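PDB 1WZ8: enoyl-CoA hydratase from Thermus thermophilus, which probably catalyses the reversible addition of water to the double bond of enoyl-CoA thioesters, as a hexameric member of the crotonase family. Local coordinates for residues A3-R8 against L12-P17; I24-E29 against G65-G70; R44-L49 against L101-P106; L59-G64 against K194-A199; E178-E181 against L185-L188. All blocks are in the same frame, centred on the assembly; numbering follows the deposited sequence.

Contact 1. Residues A3-R8 against L12-P17; sequences ASLEAR and LAFAWP
Leu5 and Glu6 of the N-terminal helix 3-8 close over Phe14 of strand 12-18, an outermost strand of the six-stranded crotonase sheet in this chain. Helix and strand run antiparallel at 167°, as expected of a chain that turns back on itself after a short loop. The strand is held through its backbone: Phe14 N gives a nearly straight hydrogen bond to Glu6 OE2 (2.8 Å, 174°), which it meets from above the carboxylate plane and not within it. The glutamate chain bends at chi2 (-91°), and the bend carries CD in beside the ring edge, 3.7 Å from Phe14 CD1. Leu5 works differently, laying CB over one ring face as a CH-pi contact, 4.0 Å from the centroid of Phe14. Glu6 OE1 and Leu12 O are both acceptors and cannot bond each other; two waters lie beside them, each 2.7 Å from Leu12 O, though the approach of one to Glu6 OE1 and of the other to Glu6 O is too short to be trusted. Leu5 also packs on Leu49 of helix 36-49, and Arg8 bridges to Asp48 there, while Leu12 and Phe14 lean on Ile24 of the adjoining strand 21-26.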
# COMPACT_ATOMS: atom_id res chain seq x y z
N ALA A 3 40.50 13.21 -1.11
CA ALA A 3 41.54 12.38 -1.72
C ALA A 3 41.12 10.92 -1.88
O ALA A 3 41.29 10.34 -2.95
CB ALA A 3 42.82 12.47 -0.90
N SER A 4 40.59 10.33 -0.82
CA SER A 4 40.17 8.93 -0.86
C SER A 4 39.03 8.70 -1.85
O SER A 4 38.95 7.65 -2.48
CB SER A 4 39.75 8.46 0.53
OG SER A 4 40.87 8.43 1.40
N LEU A 5 38.13 9.68 -1.97
CA LEU A 5 37.01 9.56 -2.90
C LEU A 5 37.51 9.75 -4.33
O LEU A 5 37.22 8.96 -5.21
CB LEU A 5 35.93 10.60 -2.59
CG LEU A 5 35.08 10.40 -1.34
CD1 LEU A 5 34.15 11.59 -1.15
CD2 LEU A 5 34.28 9.11 -1.47
N GLU A 6 38.26 10.83 -4.54
CA GLU A 6 38.82 11.13 -5.85
C GLU A 6 39.61 9.92 -6.34
O GLU A 6 39.53 9.53 -7.50
CB GLU A 6 39.73 12.35 -5.78
CG GLU A 6 38.99 13.67 -5.53
CD GLU A 6 38.60 14.37 -6.82
OE1 GLU A 6 38.65 13.73 -7.89
OE2 GLU A 6 38.23 15.56 -6.77
N ALA A 7 40.37 9.32 -5.42
CA ALA A 7 41.20 8.16 -5.74
C ALA A 7 40.39 6.93 -6.15
O ALA A 7 40.86 6.12 -6.94
CB ALA A 7 42.09 7.83 -4.55
N ARG A 8 39.18 6.80 -5.61
CA ARG A 8 38.34 5.64 -5.90
C ARG A 8 37.28 5.81 -6.99
O ARG A 8 36.74 4.82 -7.49
CB ARG A 8 37.65 5.19 -4.61
CG ARG A 8 38.57 4.51 -3.61
CD ARG A 8 37.91 4.39 -2.24
NE ARG A 8 36.51 4.00 -2.33
CZ ARG A 8 36.07 2.87 -2.87
NH1 ARG A 8 36.93 2.00 -3.39
NH2 ARG A 8 34.77 2.61 -2.91
N LEU A 12 34.63 11.18 -11.50
CA LEU A 12 33.99 12.08 -10.55
C LEU A 12 35.02 13.02 -9.93
O LEU A 12 36.14 12.62 -9.63
CB LEU A 12 33.30 11.29 -9.44
CG LEU A 12 32.13 10.38 -9.83
CD1 LEU A 12 31.59 9.70 -8.58
CD2 LEU A 12 31.05 11.20 -10.50
N ALA A 13 34.63 14.27 -9.76
CA ALA A 13 35.48 15.28 -9.16
C ALA A 13 34.73 15.81 -7.95
O ALA A 13 33.51 15.97 -8.00
CB ALA A 13 35.75 16.41 -10.15
N PHE A 14 35.45 16.07 -6.86
CA PHE A 14 34.82 16.55 -5.64
C PHE A 14 35.39 17.88 -5.18
O PHE A 14 36.61 18.09 -5.22
CB PHE A 14 34.97 15.51 -4.53
CG PHE A 14 34.45 14.15 -4.89
CD1 PHE A 14 35.20 13.29 -5.69
CD2 PHE A 14 33.22 13.71 -4.41
CE1 PHE A 14 34.72 12.02 -6.02
CE2 PHE A 14 32.73 12.44 -4.74
CZ PHE A 14 33.49 11.59 -5.54
N ALA A 15 34.52 18.77 -4.73
CA ALA A 15 34.95 20.08 -4.26
C ALA A 15 33.94 20.67 -3.29
O ALA A 15 32.80 20.20 -3.20
CB ALA A 15 35.13 21.02 -5.45
N TRP A 16 34.37 21.69 -2.55
CA TRP A 16 33.51 22.37 -1.59
C TRP A 16 33.34 23.83 -2.03
O TRP A 16 33.98 24.73 -1.48
CB TRP A 16 34.13 22.35 -0.18
CG TRP A 16 34.36 20.99 0.42
CD1 TRP A 16 35.51 20.26 0.39
CD2 TRP A 16 33.41 20.21 1.16
NE1 TRP A 16 35.35 19.08 1.08
CE2 TRP A 16 34.07 19.03 1.56
CE3 TRP A 16 32.07 20.40 1.53
CZ2 TRP A 16 33.43 18.03 2.32
CZ3 TRP A 16 31.44 19.41 2.29
CH2 TRP A 16 32.12 18.24 2.67
N PRO A 17 32.49 24.09 -3.04
CA PRO A 17 32.28 25.46 -3.52
C PRO A 17 31.78 26.42 -2.44
O PRO A 17 32.04 27.62 -2.50
CB PRO A 17 31.28 25.27 -4.66
CG PRO A 17 30.49 24.08 -4.23
CD PRO A 17 31.58 23.15 -3.72
O HOH W 1 38.78 13.07 -10.21
O HOH W 2 38.23 11.12 -8.91

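Contact 2. Residues I24-E29 against G65-G70; sequences ITFRGE and GVFSAG
Phe26 drives the edge of its ring into the face of Phe67, a T-shaped pair with planes at 84° and centroids 5.0 Å apart. The CZ corner leads: it sits 3.7 Å above the plane of the Phe67 ring, over its centre, and CE2 beside it is 3.8 Å from Phe67 CE2. On the far side of that corner Phe26 CE1 comes within 3.0 Å of the backbone O of Phe67, a close approach from an oblique direction, and packs against Ser68 CB at 3.8 Å. The side chain of Phe26 leaves the strand with CG between backbone N and carbonyl carbon (chi1 56°), which turns the ring toward loop 65-70, whereas CG of Phe67 lies anti to its backbone N and the ring folds back beneath its partner.

One step out, the loop 65-70 is shaped by polar bonds. Ser68 OG accepts from Gly70 N (3.0 Å, 160°), an ST turn, and also bonds to Asn32 O. The amide of Asn32 reaches both sides of the contact, its ND2 bonding Phe67 O and its OD1 taking the N-H of Gly28. Behind Phe26, Leu12, Leu38 and Leu42 fill in from strand 12-18 and helix 36-49.

The loop follows strand 57-62 and precedes helix 73-81, and its Phe-Ser-Ala-Gly sequence resembles the crotonase signature. In relatives the backbone of this loop supplies one N-H of the oxyanion hole that holds the thioester carbonyl, so the aromatic pair probably packs against the loop that forms that site.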
# COMPACT_ATOMS: atom_id res chain seq x y z
N ILE A 24 29.74 17.43 -6.59
CA ILE A 24 30.22 16.29 -7.34
C ILE A 24 30.03 16.58 -8.83
O ILE A 24 28.90 16.71 -9.30
CB ILE A 24 29.45 15.00 -7.00
CG1 ILE A 24 29.56 14.70 -5.50
CG2 ILE A 24 30.01 13.83 -7.81
CD1 ILE A 24 28.87 13.40 -5.09
N THR A 25 31.14 16.72 -9.54
CA THR A 25 31.12 16.99 -10.98
C THR A 25 31.48 15.70 -11.70
O THR A 25 32.51 15.09 -11.41
CB THR A 25 32.16 18.08 -11.37
OG1 THR A 25 31.84 19.31 -10.71
CG2 THR A 25 32.14 18.31 -12.87
N PHE A 26 30.64 15.26 -12.62
CA PHE A 26 30.93 14.03 -13.34
C PHE A 26 31.26 14.31 -14.79
O PHE A 26 30.72 15.23 -15.41
CB PHE A 26 29.76 13.04 -13.21
CG PHE A 26 28.44 13.59 -13.68
CD1 PHE A 26 28.07 13.49 -15.01
CD2 PHE A 26 27.56 14.17 -12.77
CE1 PHE A 26 26.83 13.97 -15.44
CE2 PHE A 26 26.32 14.65 -13.18
CZ PHE A 26 25.95 14.55 -14.52
N ARG A 27 32.16 13.50 -15.33
CA ARG A 27 32.62 13.65 -16.70
C ARG A 27 32.45 12.35 -17.48
O ARG A 27 33.01 11.33 -17.10
CB ARG A 27 34.09 14.06 -16.68
CG ARG A 27 34.69 14.49 -18.00
CD ARG A 27 36.16 14.85 -17.79
NE ARG A 27 36.74 15.57 -18.93
CZ ARG A 27 36.87 15.06 -20.15
NH1 ARG A 27 36.45 13.83 -20.40
NH2 ARG A 27 37.41 15.79 -21.11
N GLY A 28 31.67 12.40 -18.55
CA GLY A 28 31.46 11.22 -19.37
C GLY A 28 32.00 11.48 -20.77
O GLY A 28 33.00 12.17 -20.92
N GLU A 29 31.35 10.91 -21.78
CA GLU A 29 31.77 11.12 -23.17
C GLU A 29 31.05 12.39 -23.62
O GLU A 29 30.78 13.27 -22.80
CB GLU A 29 31.36 9.92 -24.03
CG GLU A 29 31.85 8.59 -23.48
CD GLU A 29 31.45 7.40 -24.34
OE1 GLU A 29 30.44 7.50 -25.07
OE2 GLU A 29 32.15 6.37 -24.27
N GLY A 65 29.53 22.09 -18.84
CA GLY A 65 28.27 22.82 -18.94
C GLY A 65 27.09 22.02 -19.46
O GLY A 65 26.19 22.57 -20.08
N VAL A 66 27.10 20.71 -19.21
CA VAL A 66 26.02 19.85 -19.65
C VAL A 66 25.85 18.76 -18.61
O VAL A 66 26.85 18.27 -18.07
CB VAL A 66 26.31 19.21 -21.03
CG1 VAL A 66 27.55 18.33 -20.95
CG2 VAL A 66 25.11 18.41 -21.51
N PHE A 67 24.61 18.37 -18.32
CA PHE A 67 24.39 17.34 -17.33
C PHE A 67 24.71 15.97 -17.93
O PHE A 67 25.86 15.54 -17.86
CB PHE A 67 22.94 17.38 -16.81
CG PHE A 67 22.76 16.75 -15.46
CD1 PHE A 67 22.04 15.57 -15.31
CD2 PHE A 67 23.32 17.34 -14.33
CE1 PHE A 67 21.87 14.98 -14.06
CE2 PHE A 67 23.16 16.76 -13.07
CZ PHE A 67 22.43 15.57 -12.94
N SER A 68 23.73 15.30 -18.52
CA SER A 68 24.02 13.99 -19.11
C SER A 68 22.98 13.48 -20.10
O SER A 68 21.77 13.57 -19.86
CB SER A 68 24.21 12.94 -18.02
OG SER A 68 24.44 11.65 -18.59
N ALA A 69 23.46 12.93 -21.21
CA ALA A 69 22.59 12.38 -22.25
C ALA A 69 22.19 10.94 -21.89
O ALA A 69 21.46 10.29 -22.64
CB ALA A 69 23.31 12.41 -23.60
N GLY A 70 22.68 10.46 -20.75
CA GLY A 70 22.36 9.11 -20.32
C GLY A 70 23.42 8.06 -20.63
O GLY A 70 24.57 8.40 -20.91

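Contact 3. Residues R44-L49 against L101-P106; sequences RVWRDL and LNFPRP
Trp46 presents the edge of its six-membered ring to one face of Phe103, with CE3 3.8 Å from Phe103 CG. The planes meet at 64° and the ring centroids are 5.5 Å apart, making an edge-to-face pair tilted well short of a perpendicular T. On the opposite face of the phenyl ring lies Pro104 CD of the next residue, so Phe103 is enclosed from two sides. Its outer end is tightly packed too: Leu49 CB touches Phe103 CE1 at 3.4 Å, coming in obliquely one helical turn beyond the tryptophan. With CG anti to the backbone N (chi1 -173°), the phenyl ring extends from the chain just past helix 83-102 across to helix 36-49. Were Phe103 replaced by an alanine, the Trp46 edge would probably be left without the face it meets, and a gap would open beside Leu49. Beneath the pair, Trp46 packs on Val58 and Leu60 while Phe103 also rests on Val58, all on one face of the central sheet. Helix 36-49 links the parallel strands 21-26 and 57-62, and helix 83-102 lies in the connection from 57-62 to 107-111. The contact thus joins two successive right-handed beta-alpha-beta crossovers of the crotonase fold.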
# COMPACT_ATOMS: atom_id res chain seq x y z
N ARG A 44 27.11 4.02 -7.09
CA ARG A 44 27.69 3.55 -5.85
C ARG A 44 28.32 4.59 -4.93
O ARG A 44 28.49 4.33 -3.74
CB ARG A 44 28.74 2.47 -6.15
CG ARG A 44 28.23 1.38 -7.08
CD ARG A 44 29.31 0.36 -7.41
NE ARG A 44 29.43 -0.67 -6.38
CZ ARG A 44 29.63 -1.96 -6.65
NH1 ARG A 44 29.74 -2.37 -7.91
NH2 ARG A 44 29.71 -2.84 -5.67
N VAL A 45 28.66 5.76 -5.46
CA VAL A 45 29.29 6.80 -4.65
C VAL A 45 28.49 7.19 -3.41
O VAL A 45 29.06 7.54 -2.38
CB VAL A 45 29.57 8.07 -5.51
CG1 VAL A 45 28.26 8.69 -5.97
CG2 VAL A 45 30.41 9.07 -4.72
N TRP A 46 27.17 7.10 -3.50
CA TRP A 46 26.31 7.47 -2.37
C TRP A 46 26.59 6.70 -1.09
O TRP A 46 26.48 7.25 0.00
CB TRP A 46 24.84 7.35 -2.78
CG TRP A 46 24.54 8.18 -3.99
CD1 TRP A 46 24.51 7.76 -5.29
CD2 TRP A 46 24.38 9.60 -4.03
NE1 TRP A 46 24.35 8.83 -6.14
CE2 TRP A 46 24.27 9.97 -5.39
CE3 TRP A 46 24.32 10.60 -3.05
CZ2 TRP A 46 24.11 11.30 -5.80
CZ3 TRP A 46 24.16 11.93 -3.46
CH2 TRP A 46 24.06 12.26 -4.82
N ARG A 47 26.96 5.43 -1.21
CA ARG A 47 27.27 4.62 -0.03
C ARG A 47 28.47 5.18 0.73
O ARG A 47 28.45 5.29 1.95
CB ARG A 47 27.54 3.17 -0.42
CG ARG A 47 26.29 2.37 -0.70
CD ARG A 47 26.63 1.07 -1.40
NE ARG A 47 26.01 1.02 -2.72
CZ ARG A 47 26.61 0.55 -3.81
NH1 ARG A 47 27.86 0.10 -3.73
NH2 ARG A 47 25.97 0.54 -4.97
N ASP A 48 29.52 5.53 -0.01
CA ASP A 48 30.72 6.07 0.60
C ASP A 48 30.54 7.51 1.08
O ASP A 48 31.23 7.95 2.00
CB ASP A 48 31.90 5.98 -0.37
CG ASP A 48 32.25 4.55 -0.73
OD1 ASP A 48 32.19 3.68 0.17
OD2 ASP A 48 32.59 4.29 -1.90
N LEU A 49 29.62 8.24 0.47
CA LEU A 49 29.40 9.63 0.86
C LEU A 49 28.88 9.73 2.29
O LEU A 49 29.10 10.73 2.96
CB LEU A 49 28.41 10.31 -0.09
CG LEU A 49 28.92 10.58 -1.51
CD1 LEU A 49 27.86 11.32 -2.31
CD2 LEU A 49 30.21 11.39 -1.44
N LEU A 101 18.00 9.18 -3.12
CA LEU A 101 16.81 9.15 -2.28
C LEU A 101 17.11 8.73 -0.85
O LEU A 101 16.52 9.27 0.09
CB LEU A 101 15.75 8.21 -2.85
CG LEU A 101 14.94 8.63 -4.07
CD1 LEU A 101 13.77 7.66 -4.25
CD2 LEU A 101 14.41 10.05 -3.90
N ASN A 102 18.01 7.77 -0.68
CA ASN A 102 18.33 7.30 0.65
C ASN A 102 19.53 7.99 1.30
O ASN A 102 19.88 7.70 2.44
CB ASN A 102 18.51 5.78 0.65
CG ASN A 102 17.19 5.05 0.45
OD1 ASN A 102 16.18 5.40 1.06
ND2 ASN A 102 17.19 4.03 -0.40
N PHE A 103 20.17 8.91 0.58
CA PHE A 103 21.29 9.64 1.14
C PHE A 103 20.64 10.57 2.17
O PHE A 103 19.60 11.16 1.89
CB PHE A 103 22.00 10.46 0.07
CG PHE A 103 23.26 11.11 0.56
CD1 PHE A 103 24.34 10.34 0.98
CD2 PHE A 103 23.36 12.50 0.65
CE1 PHE A 103 25.49 10.93 1.48
CE2 PHE A 103 24.51 13.10 1.15
CZ PHE A 103 25.58 12.32 1.57
N PRO A 104 21.24 10.72 3.36
CA PRO A 104 20.64 11.59 4.39
C PRO A 104 20.57 13.09 4.14
O PRO A 104 19.66 13.76 4.64
CB PRO A 104 21.45 11.25 5.64
CG PRO A 104 22.79 10.88 5.08
CD PRO A 104 22.43 10.02 3.89
N ARG A 105 21.52 13.63 3.38
CA ARG A 105 21.53 15.07 3.11
C ARG A 105 20.81 15.44 1.82
O ARG A 105 20.70 14.63 0.90
CB ARG A 105 22.97 15.58 3.04
CG ARG A 105 23.88 15.02 4.11
CD ARG A 105 23.29 15.22 5.50
NE ARG A 105 23.94 14.37 6.49
CZ ARG A 105 23.47 14.17 7.71
NH1 ARG A 105 22.34 14.76 8.09
NH2 ARG A 105 24.11 13.36 8.54
N PRO A 106 20.30 16.68 1.74
CA PRO A 106 19.60 17.14 0.54
C PRO A 106 20.55 17.14 -0.65
O PRO A 106 21.73 17.47 -0.51
CB PRO A 106 19.17 18.56 0.92
CG PRO A 106 18.96 18.45 2.40
CD PRO A 106 20.18 17.66 2.83

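Contact 4. Residues L59-G64 against K194-A199; sequences LLRGEG and KVYEKA
The guanidinium of Arg61 lies flat on the ring of Tyr196, the two planes only 8° apart and their centres 3.8 Å from each other. NH1 takes the middle of the stack, over the ring centre and 3.3 Å from Tyr196 CG, while CZ and NH2 slide outward toward Tyr196 CB. This is a cation-pi contact in its parallel form. The arginine chain is extended from CG to NE, with CG anti to the backbone N (chi1 -173°), and crosses the tyrosine side chain at about a right angle, which brings the planar head over the ring. Each polar end is then pinned from elsewhere: Arg61 NE forms a salt bridge with Glu112, and Tyr196 OH is hydrogen-bonded to Glu23. A leucine in place of Arg61 would probably leave Glu112 without its mate and Tyr196 without the charged plane stacked on it.

In this crotonase-fold chain the stack joins helix 195-207 to strand 57-62, on the sheet face away from helix 36-49. The short segments run antiparallel at 169°, their axes 10.1 Å apart, and the spacing is filled by Leu59 and Arg61, alternate residues of the strand whose side chains both point to the helix.

Leu59, two residues before the arginine, crosses the tyrosine at about a right angle. Its two methyls divide the work: CD2 meets Tyr196 CE1 at 3.7 Å, and CD1 meets Ala199 CB, one turn further along the helix, at 3.9 Å.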
# COMPACT_ATOMS: atom_id res chain seq x y z
N LEU A 59 25.72 18.79 -4.31
CA LEU A 59 25.40 19.48 -5.55
C LEU A 59 25.95 18.66 -6.71
O LEU A 59 27.14 18.38 -6.76
CB LEU A 59 26.02 20.88 -5.56
CG LEU A 59 25.87 21.71 -6.84
CD1 LEU A 59 24.39 21.86 -7.18
CD2 LEU A 59 26.52 23.08 -6.65
N LEU A 60 25.07 18.28 -7.63
CA LEU A 60 25.48 17.49 -8.78
C LEU A 60 25.56 18.35 -10.03
O LEU A 60 24.67 19.15 -10.30
CB LEU A 60 24.49 16.35 -9.02
CG LEU A 60 24.36 15.32 -7.89
CD1 LEU A 60 23.22 14.35 -8.22
CD2 LEU A 60 25.68 14.58 -7.72
N ARG A 61 26.64 18.18 -10.80
CA ARG A 61 26.81 18.94 -12.02
C ARG A 61 27.64 18.12 -13.00
O ARG A 61 28.54 17.39 -12.60
CB ARG A 61 27.53 20.26 -11.74
CG ARG A 61 27.61 21.18 -12.95
CD ARG A 61 28.50 22.40 -12.71
NE ARG A 61 28.31 23.42 -13.74
CZ ARG A 61 28.95 24.59 -13.77
NH1 ARG A 61 29.84 24.89 -12.83
NH2 ARG A 61 28.71 25.45 -14.74
N GLY A 62 27.32 18.24 -14.28
CA GLY A 62 28.07 17.52 -15.30
C GLY A 62 29.16 18.45 -15.78
O GLY A 62 29.00 19.66 -15.76
N GLU A 63 30.29 17.89 -16.21
CA GLU A 63 31.39 18.71 -16.69
C GLU A 63 31.07 19.26 -18.07
O GLU A 63 30.26 18.69 -18.80
CB GLU A 63 32.68 17.89 -16.75
CG GLU A 63 33.93 18.72 -16.94
CD GLU A 63 34.80 18.22 -18.06
OE1 GLU A 63 34.33 18.22 -19.22
OE2 GLU A 63 35.95 17.82 -17.79
N GLY A 64 31.70 20.37 -18.43
CA GLY A 64 31.48 20.96 -19.74
C GLY A 64 30.18 21.71 -19.94
O GLY A 64 29.76 21.93 -21.07
N LYS A 194 22.15 30.91 -15.85
CA LYS A 194 22.05 31.01 -14.40
C LYS A 194 21.84 29.69 -13.67
O LYS A 194 21.75 29.67 -12.44
CB LYS A 194 20.90 31.95 -14.02
CG LYS A 194 21.02 33.36 -14.58
CD LYS A 194 22.04 34.17 -13.81
CE LYS A 194 22.07 35.61 -14.27
NZ LYS A 194 22.95 36.45 -13.41
N VAL A 195 21.76 28.59 -14.41
CA VAL A 195 21.51 27.29 -13.79
C VAL A 195 22.46 26.93 -12.65
O VAL A 195 22.02 26.74 -11.51
CB VAL A 195 21.53 26.15 -14.86
CG1 VAL A 195 21.33 24.79 -14.18
CG2 VAL A 195 20.43 26.40 -15.89
N TYR A 196 23.75 26.82 -12.95
CA TYR A 196 24.71 26.48 -11.90
C TYR A 196 24.65 27.48 -10.74
O TYR A 196 24.64 27.10 -9.57
CB TYR A 196 26.13 26.42 -12.45
CG TYR A 196 27.15 26.14 -11.36
CD1 TYR A 196 27.17 24.91 -10.71
CD2 TYR A 196 28.05 27.12 -10.95
CE1 TYR A 196 28.07 24.66 -9.67
CE2 TYR A 196 28.95 26.88 -9.91
CZ TYR A 196 28.95 25.65 -9.28
OH TYR A 196 29.84 25.41 -8.24
N GLU A 197 24.63 28.77 -11.07
CA GLU A 197 24.57 29.81 -10.04
C GLU A 197 23.40 29.64 -9.08
O GLU A 197 23.57 29.73 -7.86
CB GLU A 197 24.50 31.19 -10.70
CG GLU A 197 24.20 32.33 -9.74
CD GLU A 197 24.22 33.68 -10.43
OE1 GLU A 197 25.30 34.09 -10.90
OE2 GLU A 197 23.15 34.33 -10.51
N LYS A 198 22.21 29.41 -9.63
CA LYS A 198 21.01 29.24 -8.80
C LYS A 198 21.07 27.91 -8.04
O LYS A 198 20.67 27.84 -6.88
CB LYS A 198 19.75 29.27 -9.68
CG LYS A 198 18.44 29.12 -8.91
CD LYS A 198 18.20 30.30 -7.97
CE LYS A 198 16.86 30.19 -7.25
NZ LYS A 198 16.58 31.36 -6.36
N ALA A 199 21.55 26.87 -8.70
CA ALA A 199 21.64 25.57 -8.04
C ALA A 199 22.57 25.66 -6.83
O ALA A 199 22.28 25.11 -5.77
CB ALA A 199 22.15 24.51 -9.02

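Contact 5. Residues E178-E181 against L185-L188; sequences EEAE and LVAL
Leu185 N donates to Ala180 O at 2.9 Å, bent to 143° at the hydrogen and tilted 22° from the carbonyl plane. It reaches back five residues, a 6→1 bond of the kind that closes the C-terminal end of a helix, here helix 177-183 of the crotonase fold, before the chain enters strand 188-190, outermost in the sheet within this chain. Beneath the bond, Ala180 CB serves two neighbours, touching Leu185 CD2 at 4.0 Å and Val186 CG2 at 4.1 Å. That CG2 methyl also sits under the helix backbone, 3.7 Å from Glu181 N, because chi1 of Val186 (-62°) places it between its own N and carbonyl carbon. Val186 O is buried against Glu181 CA without a polar partner, which leaves this carbonyl unpaid. Leu124 packs on both Leu185 and Val186, while Leu137 covers Ala180 and Leu185. At the outer end the contact meets a second subunit of the hexamer, whose Tyr167 packs on Ala187 and Leu188. Lys164 of that second subunit bridges to Glu181 OE1 and also bonds Ala187 O. The bend of the glutamate at chi2 brings Glu181 CG to 3.6 Å from Ala187 O.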
# COMPACT_ATOMS: atom_id res chain seq x y z
N GLU A 178 11.49 24.98 -19.01
CA GLU A 178 10.37 25.86 -18.69
C GLU A 178 9.07 25.08 -18.57
O GLU A 178 8.30 25.27 -17.63
CB GLU A 178 10.23 26.93 -19.76
CG GLU A 178 9.25 28.03 -19.40
CD GLU A 178 9.03 28.99 -20.55
OE1 GLU A 178 8.43 28.56 -21.56
OE2 GLU A 178 9.45 30.16 -20.45
N GLU A 179 8.81 24.21 -19.54
CA GLU A 179 7.59 23.40 -19.51
C GLU A 179 7.66 22.43 -18.33
O GLU A 179 6.66 22.22 -17.64
CB GLU A 179 7.45 22.60 -20.82
CG GLU A 179 7.48 23.47 -22.07
CD GLU A 179 7.39 22.67 -23.36
OE1 GLU A 179 8.13 21.68 -23.50
OE2 GLU A 179 6.58 23.05 -24.23
N ALA A 180 8.83 21.86 -18.08
CA ALA A 180 8.97 20.91 -16.98
C ALA A 180 8.63 21.53 -15.63
O ALA A 180 8.00 20.89 -14.78
CB ALA A 180 10.38 20.33 -16.96
N GLU A 181 9.03 22.79 -15.41
CA GLU A 181 8.72 23.45 -14.14
C GLU A 181 7.22 23.72 -14.02
O GLU A 181 6.63 23.57 -12.95
CB GLU A 181 9.50 24.77 -14.02
CG GLU A 181 9.33 25.49 -12.67
CD GLU A 181 8.07 26.34 -12.59
OE1 GLU A 181 7.58 26.58 -11.46
OE2 GLU A 181 7.56 26.78 -13.64
N LEU A 185 7.54 18.91 -12.73
CA LEU A 185 8.58 17.87 -12.80
C LEU A 185 9.82 18.31 -12.03
O LEU A 185 10.51 17.49 -11.42
CB LEU A 185 8.95 17.59 -14.25
CG LEU A 185 9.90 16.39 -14.45
CD1 LEU A 185 9.12 15.10 -14.25
CD2 LEU A 185 10.50 16.44 -15.85
N VAL A 186 10.13 19.61 -12.10
CA VAL A 186 11.28 20.17 -11.41
C VAL A 186 10.87 21.43 -10.66
O VAL A 186 9.84 22.03 -10.98
CB VAL A 186 12.41 20.53 -12.40
CG1 VAL A 186 12.89 19.27 -13.11
CG2 VAL A 186 11.92 21.57 -13.41
N ALA A 187 11.67 21.83 -9.68
CA ALA A 187 11.36 22.99 -8.85
C ALA A 187 11.53 24.36 -9.49
O ALA A 187 10.66 25.24 -9.35
CB ALA A 187 12.17 22.94 -7.56
N LEU A 188 12.64 24.57 -10.18
CA LEU A 188 12.91 25.86 -10.78
C LEU A 188 13.46 25.78 -12.19
O LEU A 188 14.18 24.84 -12.53
CB LEU A 188 13.92 26.63 -9.93
CG LEU A 188 13.60 26.97 -8.48
CD1 LEU A 188 14.89 27.38 -7.78
CD2 LEU A 188 12.55 28.08 -8.40

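Overall arrangement
Contacts 1, 2 and 4 all build on the six-stranded sheet. Contacts 2 and 4, with centres 10 Å apart, are tied through neighbouring strands by a probable bond from Ile24 N to Leu59 O (2.8 Å) and by the Arg27-Glu63 salt bridge. Contact 3 lies on one face of the sheet and the helix of contact 4 on the other; contact 3 also meets contact 1, where Leu12 CD1 is 4.0 Å from Val45 CB. Contact 5 stands at the far side, about 30 Å centre to centre from contact 1, and touches contact 4 through Lys198 CE and Leu188 CD1 (3.5 Å). Contact 2 is the one that includes the probable oxyanion-hole loop; contact 5 faces a second subunit.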